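Polyphosphate kinase (Porphyromonas gingivalis, PDB 2O8R) probably catalyses the reversible transfer of the terminal phosphate of ATP to a growing chain of inorganic polyphosphate, with magnesium as cofactor. Local coordinates at residues A[26-31]-A[99-104]; A[37-42]-A[307-312]; A[105-110]-A[117-122]. The protein carries 3 engineered substitutions. One frame throughout, in Å; residues are numbered along the deposited sequence.

Interaction 1: residues A[26-31]-A[99-104]; sequences MEAADR and YRIFYD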
loop_
_atom_site.group_PDB
_atom_site.type_symbol
_atom_site.label_atom_id
_atom_site.label_comp_id
_atom_site.label_asym_id
_atom_site.label_seq_id
_atom_site.Cartn_x
_atom_site.Cartn_y
_atom_site.Cartn_z
HETATM N N MSE A 26 -3.176 -26.024 -17.127
HETATM C CA MSE A 26 -2.769 -26.351 -18.488
HETATM C C MSE A 26 -1.975 -25.247 -19.183
HETATM O O MSE A 26 -1.029 -25.555 -19.919
HETATM C CB MSE A 26 -3.966 -26.757 -19.324
HETATM C CG MSE A 26 -4.404 -28.167 -19.036
HETATM SE SE MSE A 26 -6.234 -28.525 -19.590
HETATM C CE MSE A 26 -6.149 -30.484 -19.460
ATOM N N GLU A 27 -2.338 -23.980 -18.953
ATOM C CA GLU A 27 -1.568 -22.877 -19.520
ATOM C C GLU A 27 -0.128 -23.025 -19.106
ATOM O O GLU A 27 0.774 -22.803 -19.913
ATOM C CB GLU A 27 -2.082 -21.518 -19.081
ATOM C CG GLU A 27 -3.273 -21.027 -19.871
ATOM C CD GLU A 27 -2.901 -20.550 -21.255
ATOM O OE1 GLU A 27 -1.808 -19.989 -21.406
ATOM O OE2 GLU A 27 -3.704 -20.722 -22.191
ATOM N N ALA A 28 0.077 -23.437 -17.857
ATOM C CA ALA A 28 1.418 -23.674 -17.350
ATOM C C ALA A 28 2.149 -24.784 -18.113
ATOM O O ALA A 28 3.358 -24.700 -18.311
ATOM C CB ALA A 28 1.364 -23.982 -15.891
ATOM N N ALA A 29 1.404 -25.792 -18.572
ATOM C CA ALA A 29 1.954 -26.937 -19.315
ATOM C C ALA A 29 2.197 -26.647 -20.786
ATOM O O ALA A 29 2.782 -27.478 -21.490
ATOM C CB ALA A 29 1.032 -28.153 -19.180
ATOM N N ASP A 30 1.734 -25.487 -21.256
ATOM C CA ASP A 30 1.824 -25.135 -22.673
ATOM C C ASP A 30 3.234 -24.712 -23.034
ATOM O O ASP A 30 3.612 -23.543 -22.874
ATOM C CB ASP A 30 0.819 -24.033 -23.038
ATOM C CG ASP A 30 0.794 -23.715 -24.544
ATOM O OD1 ASP A 30 1.581 -24.303 -25.315
ATOM O OD2 ASP A 30 -0.021 -22.864 -24.958
ATOM N N ARG A 31 3.992 -25.663 -23.569
ATOM C CA ARG A 31 5.393 -25.420 -23.885
ATOM C C ARG A 31 5.628 -24.431 -25.001
ATOM O O ARG A 31 6.767 -24.060 -25.238
ATOM C CB ARG A 31 6.140 -26.727 -24.145
ATOM C CG ARG A 31 6.540 -27.386 -22.850
ATOM C CD ARG A 31 6.962 -28.803 -23.021
ATOM N NE ARG A 31 8.184 -28.923 -23.806
ATOM C CZ ARG A 31 9.410 -28.782 -23.318
ATOM N NH1 ARG A 31 9.599 -28.503 -22.031
ATOM N NH2 ARG A 31 10.450 -28.917 -24.131
ATOM N N TYR A 99 3.495 -30.403 -9.893
ATOM C CA TYR A 99 4.901 -30.657 -9.621
ATOM C C TYR A 99 5.665 -31.253 -10.805
ATOM O O TYR A 99 6.843 -30.948 -11.005
ATOM C CB TYR A 99 5.058 -31.483 -8.353
ATOM C CG TYR A 99 4.925 -30.646 -7.095
ATOM C CD1 TYR A 99 6.026 -29.986 -6.544
ATOM C CD2 TYR A 99 3.700 -30.503 -6.461
ATOM C CE1 TYR A 99 5.907 -29.215 -5.392
ATOM C CE2 TYR A 99 3.573 -29.736 -5.307
ATOM C CZ TYR A 99 4.674 -29.097 -4.785
ATOM O OH TYR A 99 4.532 -28.356 -3.645
ATOM N N ARG A 100 4.980 -32.073 -11.598
ATOM C CA ARG A 100 5.526 -32.544 -12.861
ATOM C C ARG A 100 5.870 -31.365 -13.768
ATOM O O ARG A 100 6.976 -31.285 -14.282
ATOM C CB ARG A 100 4.566 -33.513 -13.555
ATOM C CG ARG A 100 4.882 -34.975 -13.299
ATOM C CD ARG A 100 3.996 -35.893 -14.123
ATOM N NE ARG A 100 2.683 -36.070 -13.511
ATOM C CZ ARG A 100 1.525 -35.781 -14.095
ATOM N NH1 ARG A 100 1.493 -35.310 -15.336
ATOM N NH2 ARG A 100 0.391 -35.975 -13.431
ATOM N N ILE A 101 4.939 -30.432 -13.935
ATOM C CA ILE A 101 5.205 -29.238 -14.733
ATOM C C ILE A 101 6.377 -28.458 -14.151
ATOM O O ILE A 101 7.280 -28.056 -14.878
ATOM C CB ILE A 101 3.959 -28.346 -14.850
ATOM C CG1 ILE A 101 2.852 -29.119 -15.550
ATOM C CG2 ILE A 101 4.247 -27.120 -15.685
ATOM C CD1 ILE A 101 1.505 -28.509 -15.426
ATOM N N PHE A 102 6.381 -28.294 -12.832
ATOM C CA PHE A 102 7.391 -27.476 -12.166
ATOM C C PHE A 102 8.799 -28.053 -12.268
ATOM O O PHE A 102 9.739 -27.363 -12.667
ATOM C CB PHE A 102 7.016 -27.249 -10.703
ATOM C CG PHE A 102 7.967 -26.349 -9.970
ATOM C CD1 PHE A 102 8.058 -25.000 -10.297
ATOM C CD2 PHE A 102 8.764 -26.843 -8.949
ATOM C CE1 PHE A 102 8.928 -24.165 -9.627
ATOM C CE2 PHE A 102 9.636 -26.008 -8.276
ATOM C CZ PHE A 102 9.722 -24.668 -8.618
ATOM N N TYR A 103 8.931 -29.324 -11.919
ATOM C CA TYR A 103 10.233 -29.969 -11.886
ATOM C C TYR A 103 10.702 -30.479 -13.240
ATOM O O TYR A 103 11.898 -30.491 -13.516
ATOM C CB TYR A 103 10.214 -31.136 -10.907
ATOM C CG TYR A 103 10.228 -30.729 -9.462
ATOM C CD1 TYR A 103 11.328 -30.097 -8.922
ATOM C CD2 TYR A 103 9.149 -30.996 -8.635
ATOM C CE1 TYR A 103 11.357 -29.733 -7.599
ATOM C CE2 TYR A 103 9.169 -30.637 -7.313
ATOM C CZ TYR A 103 10.278 -30.002 -6.799
ATOM O OH TYR A 103 10.316 -29.627 -5.478
ATOM N N ASP A 104 9.764 -30.927 -14.071
ATOM C CA ASP A 104 10.124 -31.549 -15.340
ATOM C C ASP A 104 10.182 -30.571 -16.490
ATOM O O ASP A 104 10.784 -30.861 -17.519
ATOM C CB ASP A 104 9.168 -32.694 -15.690
ATOM C CG ASP A 104 9.080 -33.720 -14.599
ATOM O OD1 ASP A 104 10.095 -33.907 -13.899
ATOM O OD2 ASP A 104 8.006 -34.333 -14.435
#
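Ile101 reaches from helix 83-112 to the last turn of helix 13-29 and touches it with both of its branches. Its CD1 ends 3.8 Å from CB of Ala29, and CG1 of the same side chain passes the methyl more loosely. The second branch, CG2, lies against the neighbouring residue: it comes to 3.7 Å from the carbonyl O of Ala28 and to 4.3 Å from CB of Ala28. The division of labour follows from the first torsion of Ile101 (chi1 -62°), which sets CG1 opposite the carbonyl carbon and CG2 opposite the backbone N, and the near-extended second torsion carries CD1 out to Ala29. The alanines present little more than a methyl each and a carbonyl O, which is consistent with the close approach of the backbones: the CA atoms of Ala29 and Ile101 are 6.1 Å apart.

Behind this first shell, Leu42 of helix 35-63 packs on Ala28, and Phe102, next to Ile101, also rests on Leu42, so that Leu42 links three helices of the N-terminal domain. Ile106, a turn further along helix 83-112, lies against Ile101. On another side of helix 13-29, Glu27 forms salt bridges with Arg23 and with Lys655 of the C-terminal part of the chain. The contact itself is van der Waals packing of one branched side chain on two alanines, so its hold depends on closeness of fit, without directional bonding between the two helix segments.

Interaction 2: residues A[37-42]-A[307-312]; sequences DRIKFL and AMLPNP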
loop_
_atom_site.group_PDB
_atom_site.type_symbol
_atom_site.label_atom_id
_atom_site.label_comp_id
_atom_site.label_asym_id
_atom_site.label_seq_id
_atom_site.Cartn_x
_atom_site.Cartn_y
_atom_site.Cartn_z
ATOM N N ASP A 37 5.309 -16.590 -18.715
ATOM C CA ASP A 37 3.864 -16.712 -18.907
ATOM C C ASP A 37 3.328 -17.918 -18.167
ATOM O O ASP A 37 2.305 -17.827 -17.497
ATOM C CB ASP A 37 3.496 -16.831 -20.388
ATOM C CG ASP A 37 3.858 -15.597 -21.181
ATOM O OD1 ASP A 37 4.349 -14.597 -20.595
ATOM O OD2 ASP A 37 3.645 -15.639 -22.405
ATOM N N ARG A 38 4.032 -19.038 -18.291
ATOM C CA ARG A 38 3.625 -20.275 -17.653
ATOM C C ARG A 38 3.765 -20.191 -16.138
ATOM O O ARG A 38 2.857 -20.586 -15.402
ATOM C CB ARG A 38 4.432 -21.439 -18.206
ATOM C CG ARG A 38 4.284 -21.595 -19.701
ATOM C CD ARG A 38 5.036 -22.801 -20.163
ATOM N NE ARG A 38 6.253 -22.458 -20.878
ATOM C CZ ARG A 38 7.226 -23.321 -21.147
ATOM N NH1 ARG A 38 7.137 -24.580 -20.741
ATOM N NH2 ARG A 38 8.303 -22.918 -21.798
ATOM N N ILE A 39 4.895 -19.660 -15.682
ATOM C CA ILE A 39 5.152 -19.452 -14.256
ATOM C C ILE A 39 4.048 -18.630 -13.571
ATOM O O ILE A 39 3.585 -18.991 -12.469
ATOM C CB ILE A 39 6.524 -18.781 -14.036
ATOM C CG1 ILE A 39 7.649 -19.748 -14.440
ATOM C CG2 ILE A 39 6.666 -18.293 -12.583
ATOM C CD1 ILE A 39 9.012 -19.396 -13.887
ATOM N N LYS A 40 3.634 -17.542 -14.233
ATOM C CA LYS A 40 2.478 -16.741 -13.813
ATOM C C LYS A 40 1.239 -17.598 -13.612
ATOM O O LYS A 40 0.542 -17.443 -12.613
ATOM C CB LYS A 40 2.167 -15.634 -14.822
ATOM C CG LYS A 40 2.481 -14.215 -14.353
ATOM C CD LYS A 40 3.939 -14.024 -13.962
ATOM C CE LYS A 40 4.059 -12.896 -12.958
ATOM N NZ LYS A 40 5.425 -12.845 -12.390
ATOM N N PHE A 41 0.976 -18.510 -14.543
ATOM C CA PHE A 41 -0.216 -19.342 -14.446
ATOM C C PHE A 41 -0.157 -20.402 -13.342
ATOM O O PHE A 41 -1.182 -20.763 -12.764
ATOM C CB PHE A 41 -0.596 -19.922 -15.813
ATOM C CG PHE A 41 -1.474 -19.017 -16.590
ATOM C CD1 PHE A 41 -0.937 -17.968 -17.307
ATOM C CD2 PHE A 41 -2.849 -19.153 -16.535
ATOM C CE1 PHE A 41 -1.748 -17.091 -17.995
ATOM C CE2 PHE A 41 -3.660 -18.280 -17.217
ATOM C CZ PHE A 41 -3.101 -17.235 -17.945
ATOM N N LEU A 42 1.044 -20.871 -13.041
ATOM C CA LEU A 42 1.256 -21.754 -11.910
ATOM C C LEU A 42 0.832 -20.989 -10.652
ATOM O O LEU A 42 0.016 -21.464 -9.867
ATOM C CB LEU A 42 2.731 -22.158 -11.846
ATOM C CG LEU A 42 3.195 -23.614 -11.770
ATOM C CD1 LEU A 42 2.310 -24.551 -12.577
ATOM C CD2 LEU A 42 4.689 -23.753 -12.177
ATOM N N ALA A 307 4.874 -15.915 -8.603
ATOM C CA ALA A 307 4.614 -14.619 -9.219
ATOM C C ALA A 307 5.695 -13.605 -8.863
ATOM O O ALA A 307 5.817 -12.574 -9.521
ATOM C CB ALA A 307 3.243 -14.097 -8.792
HETATM N N MSE A 308 6.471 -13.911 -7.827
HETATM C CA MSE A 308 7.546 -13.046 -7.348
HETATM C C MSE A 308 8.918 -13.475 -7.843
HETATM O O MSE A 308 9.926 -12.863 -7.486
HETATM C CB MSE A 308 7.577 -13.015 -5.808
HETATM C CG MSE A 308 6.437 -12.242 -5.151
HETATM SE SE MSE A 308 6.236 -10.424 -5.863
HETATM C CE MSE A 308 7.883 -9.595 -5.222
ATOM N N LEU A 309 8.978 -14.545 -8.627
ATOM C CA LEU A 309 10.257 -14.983 -9.158
ATOM C C LEU A 309 10.684 -13.970 -10.190
ATOM O O LEU A 309 9.958 -13.716 -11.140
ATOM C CB LEU A 309 10.155 -16.354 -9.806
ATOM C CG LEU A 309 11.499 -16.920 -10.257
ATOM C CD1 LEU A 309 12.408 -17.140 -9.042
ATOM C CD2 LEU A 309 11.303 -18.210 -11.049
ATOM N N PRO A 310 11.846 -13.354 -9.980
ATOM C CA PRO A 310 12.313 -12.336 -10.904
ATOM C C PRO A 310 12.676 -12.921 -12.254
ATOM O O PRO A 310 13.190 -14.034 -12.310
ATOM C CB PRO A 310 13.578 -11.798 -10.224
ATOM C CG PRO A 310 13.524 -12.277 -8.824
ATOM C CD PRO A 310 12.776 -13.555 -8.859
ATOM N N ASN A 311 12.377 -12.182 -13.323
ATOM C CA ASN A 311 12.920 -12.456 -14.645
ATOM C C ASN A 311 14.037 -11.466 -14.932
ATOM O O ASN A 311 13.765 -10.350 -15.380
ATOM C CB ASN A 311 11.832 -12.320 -15.707
ATOM C CG ASN A 311 12.363 -12.454 -17.139
ATOM O OD1 ASN A 311 13.540 -12.745 -17.381
ATOM N ND2 ASN A 311 11.477 -12.245 -18.098
ATOM N N PRO A 312 15.301 -11.878 -14.708
ATOM C CA PRO A 312 16.457 -11.032 -14.956
ATOM C C PRO A 312 16.729 -10.766 -16.437
ATOM O O PRO A 312 17.714 -10.112 -16.756
ATOM C CB PRO A 312 17.606 -11.843 -14.374
ATOM C CG PRO A 312 17.173 -13.229 -14.528
ATOM C CD PRO A 312 15.713 -13.202 -14.219
#
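Ala307, Lys40 and Ile39 have the most surface buried here, and the first two are joined by a hydrogen bond. Lys40 starts on helix 35-63, bends at its second torsion (chi2 58°) and then runs nearly extended, bringing NZ to 2.9 Å from the carbonyl O of Ala307. The ammonium approaches from the side of the carbonyl, at a C=O...N angle of 116°, and is tilted 34° from its plane. CE follows the same course, 3.9 Å from O of Ala307, so the aliphatic end of the lysine lies against the short 3-10 turn as well. The methyl of Ala307 itself touches Ser43, a little further along helix 35-63.

Ile39 makes the apolar half of the contact. Its CD1 meets CD2 of Leu309 at 3.8 Å, the two side chains crossing at about a right angle. Ile106 and Leu110 of helix 83-112 also pack on Ile39, while Tyr36 covers Leu309, so this methyl pair belongs to a larger hydrophobic layer. On the same helix, OD2 of Asp37 is hydrogen-bonded to OG1 of Thr319.

The contact thus joins helix 35-63 of the N-terminal domain to the loop that leaves the six-stranded sheet of the middle domain. Because the acceptor is a main-chain oxygen, the bond depends on the course of the loop backbone at Ala307 and not on the identity of its side chain, and the lysine's positive charge would be expected to polarise that peptide carbonyl.

Interaction 3: residues A[105-110]-A[117-122]; sequences QILPTL and LRTHAP. With SO4 (sulfate ion), chain J; SO4 (sulfate ion), chain H.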
loop_
_atom_site.group_PDB
_atom_site.type_symbol
_atom_site.label_atom_id
_atom_site.label_comp_id
_atom_site.label_asym_id
_atom_site.label_seq_id
_atom_site.Cartn_x
_atom_site.Cartn_y
_atom_site.Cartn_z
ATOM N N GLN A 105 9.558 -29.415 -16.331
ATOM C CA GLN A 105 9.488 -28.490 -17.446
ATOM C C GLN A 105 9.954 -27.089 -17.085
ATOM O O GLN A 105 10.915 -26.587 -17.670
ATOM C CB GLN A 105 8.084 -28.483 -18.043
ATOM C CG GLN A 105 7.730 -29.746 -18.795
ATOM C CD GLN A 105 6.315 -29.734 -19.353
ATOM O OE1 GLN A 105 5.479 -28.919 -18.952
ATOM N NE2 GLN A 105 6.041 -30.644 -20.286
ATOM N N ILE A 106 9.305 -26.471 -16.105
ATOM C CA ILE A 106 9.652 -25.104 -15.724
ATOM C C ILE A 106 11.128 -24.938 -15.333
ATOM O O ILE A 106 11.866 -24.230 -16.030
ATOM C CB ILE A 106 8.745 -24.568 -14.623
ATOM C CG1 ILE A 106 7.281 -24.757 -15.026
ATOM C CG2 ILE A 106 9.067 -23.097 -14.332
ATOM C CD1 ILE A 106 6.783 -23.772 -16.034
ATOM N N LEU A 107 11.556 -25.603 -14.258
ATOM C CA LEU A 107 12.963 -25.516 -13.812
ATOM C C LEU A 107 13.980 -25.822 -14.915
ATOM O O LEU A 107 14.936 -25.056 -15.097
ATOM C CB LEU A 107 13.243 -26.357 -12.553
ATOM C CG LEU A 107 12.495 -25.863 -11.321
ATOM C CD1 LEU A 107 12.887 -26.605 -10.063
ATOM C CD2 LEU A 107 12.751 -24.393 -11.193
ATOM N N PRO A 108 13.777 -26.925 -15.659
ATOM C CA PRO A 108 14.590 -27.192 -16.850
ATOM C C PRO A 108 14.556 -26.093 -17.913
ATOM O O PRO A 108 15.593 -25.787 -18.491
ATOM C CB PRO A 108 13.968 -28.475 -17.411
ATOM C CG PRO A 108 13.389 -29.125 -16.258
ATOM C CD PRO A 108 12.831 -28.023 -15.420
ATOM N N THR A 109 13.385 -25.519 -18.186
ATOM C CA THR A 109 13.290 -24.464 -19.205
ATOM C C THR A 109 13.990 -23.185 -18.746
ATOM O O THR A 109 14.657 -22.522 -19.531
ATOM C CB THR A 109 11.837 -24.134 -19.559
ATOM O OG1 THR A 109 11.082 -25.337 -19.659
ATOM C CG2 THR A 109 11.763 -23.419 -20.871
ATOM N N LEU A 110 13.844 -22.851 -17.465
ATOM C CA LEU A 110 14.569 -21.723 -16.876
ATOM C C LEU A 110 16.075 -21.854 -17.097
ATOM O O LEU A 110 16.744 -20.889 -17.442
ATOM C CB LEU A 110 14.243 -21.586 -15.387
ATOM C CG LEU A 110 12.866 -20.983 -15.026
ATOM C CD1 LEU A 110 12.543 -21.243 -13.566
ATOM C CD2 LEU A 110 12.748 -19.484 -15.325
ATOM N N LEU A 117 17.034 -21.792 -10.648
ATOM C CA LEU A 117 16.296 -21.720 -9.417
ATOM C C LEU A 117 16.728 -22.951 -8.683
ATOM O O LEU A 117 16.371 -24.064 -9.061
ATOM C CB LEU A 117 14.788 -21.732 -9.666
ATOM C CG LEU A 117 13.927 -21.727 -8.389
ATOM C CD1 LEU A 117 14.378 -20.650 -7.406
ATOM C CD2 LEU A 117 12.458 -21.551 -8.713
ATOM N N ARG A 118 17.529 -22.760 -7.650
ATOM C CA ARG A 118 18.129 -23.897 -6.989
ATOM C C ARG A 118 17.135 -24.615 -6.118
ATOM O O ARG A 118 16.343 -24.008 -5.390
ATOM C CB ARG A 118 19.399 -23.514 -6.221
ATOM C CG ARG A 118 20.653 -23.607 -7.089
ATOM C CD ARG A 118 21.889 -23.943 -6.266
ATOM N NE ARG A 118 22.675 -22.749 -5.996
ATOM C CZ ARG A 118 23.739 -22.389 -6.701
ATOM N NH1 ARG A 118 24.156 -23.136 -7.711
ATOM N NH2 ARG A 118 24.387 -21.282 -6.397
ATOM N N THR A 119 17.178 -25.929 -6.214
ATOM C CA THR A 119 16.242 -26.766 -5.513
ATOM C C THR A 119 16.995 -27.557 -4.434
ATOM O O THR A 119 16.388 -28.139 -3.532
ATOM C CB THR A 119 15.507 -27.645 -6.527
ATOM O OG1 THR A 119 14.118 -27.713 -6.196
ATOM C CG2 THR A 119 16.120 -29.026 -6.613
ATOM N N HIS A 120 18.328 -27.536 -4.531
ATOM C CA HIS A 120 19.234 -28.059 -3.502
ATOM C C HIS A 120 20.213 -26.970 -3.058
ATOM O O HIS A 120 20.196 -25.855 -3.606
ATOM C CB HIS A 120 19.997 -29.270 -4.029
ATOM C CG HIS A 120 19.116 -30.321 -4.633
ATOM N ND1 HIS A 120 19.266 -30.766 -5.929
ATOM C CD2 HIS A 120 18.067 -31.008 -4.119
ATOM C CE1 HIS A 120 18.356 -31.689 -6.186
ATOM N NE2 HIS A 120 17.613 -31.851 -5.106
ATOM N N ALA A 121 21.063 -27.284 -2.075
ATOM C CA ALA A 121 21.983 -26.278 -1.487
ATOM C C ALA A 121 23.225 -26.113 -2.339
ATOM O O ALA A 121 23.729 -27.100 -2.866
ATOM C CB ALA A 121 22.364 -26.658 -0.073
ATOM N N PRO A 122 23.727 -24.874 -2.485
ATOM C CA PRO A 122 24.823 -24.663 -3.435
ATOM C C PRO A 122 26.086 -25.341 -2.955
ATOM O O PRO A 122 26.290 -25.457 -1.752
ATOM C CB PRO A 122 25.021 -23.151 -3.408
ATOM C CG PRO A 122 24.525 -22.735 -2.059
ATOM C CD PRO A 122 23.359 -23.628 -1.796
HETATM S S SO4 J . 19.644 -27.572 -7.779
HETATM O O1 SO4 J . 20.678 -27.435 -8.801
HETATM O O2 SO4 J . 19.371 -28.987 -7.567
HETATM O O3 SO4 J . 20.117 -26.964 -6.538
HETATM O O4 SO4 J . 18.417 -26.926 -8.230
HETATM S S SO4 H . 25.919 -25.807 -7.629
HETATM O O1 SO4 H . 26.413 -25.332 -8.921
HETATM O O2 SO4 H . 26.156 -27.242 -7.515
HETATM O O3 SO4 H . 26.602 -25.091 -6.548
HETATM O O4 SO4 H . 24.482 -25.574 -7.534
#
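Leu107 and Leu117 meet across a helix-turn-strand connection, in which helix 83-112 runs out and the chain returns as strand 115-118, an outer strand of a three-stranded mixed sheet. The side chain of Leu107 supplies the helix half. From CB, which points toward the strand, its CG lies beside the backbone N (chi1 -65°) and the chain divides. CD2 settles on Leu117, 3.7 Å from CB and 3.8 Å from CD2 of that residue, with CG of Leu117 slightly further from it; CD1 heads for Thr119, stopping 4.2 Å from its OG1. The two leucines are set obliquely to each other. Phe102, from the preceding turn of the helix, packs on both, and Tyr206 and Phe208 of the adjacent strand 204-208 also cover Leu117. The helix is kinked at Pro108, whose N has no hydrogen to give to the turn before.

Beyond the strand, the backbone at Thr119 and His120 holds a sulfate probably taken up from the crystallisation liquor. The backbone N of Thr119 donates a hydrogen bond to sulfate O4 at 2.6 Å. A second, from the backbone N of His120 to sulfate O3, measures 2.7 Å; both are moderately bent, with N-H...O angles near 150°. The aliphatic part of Arg118 runs past this anion toward a second sulfate, probably of the same origin. Pro122 covers one face of the Arg118 guanidinium near its rim. The imidazole of His120 is covered in turn by its neighbour, the methyl CG2 of Thr119 sitting 3.4 Å above the ring plane, over its centre.

How the interactions relate
From the N terminus, helix 13-29 enters first, and interaction 1 closes a mainly helical loop where helix 83-112 comes back against the end of helix 13-29. Helix 35-63, inside that loop, opens interaction 2, whose partner 307-312 follows after 264 intervening residues; the two contacts therefore cross. Interaction 3 is a short closure at the end of helix 83-112, in series after interaction 1 and nested within interaction 2. Glu27 CB meets Phe41 CD2 at 3.6 Å, linking interactions 1 and 2, while Arg38 packs on Thr109 between interactions 2 and 3. Together they tie the N-terminal helices to the three-stranded sheet and the loop after strand 294-297.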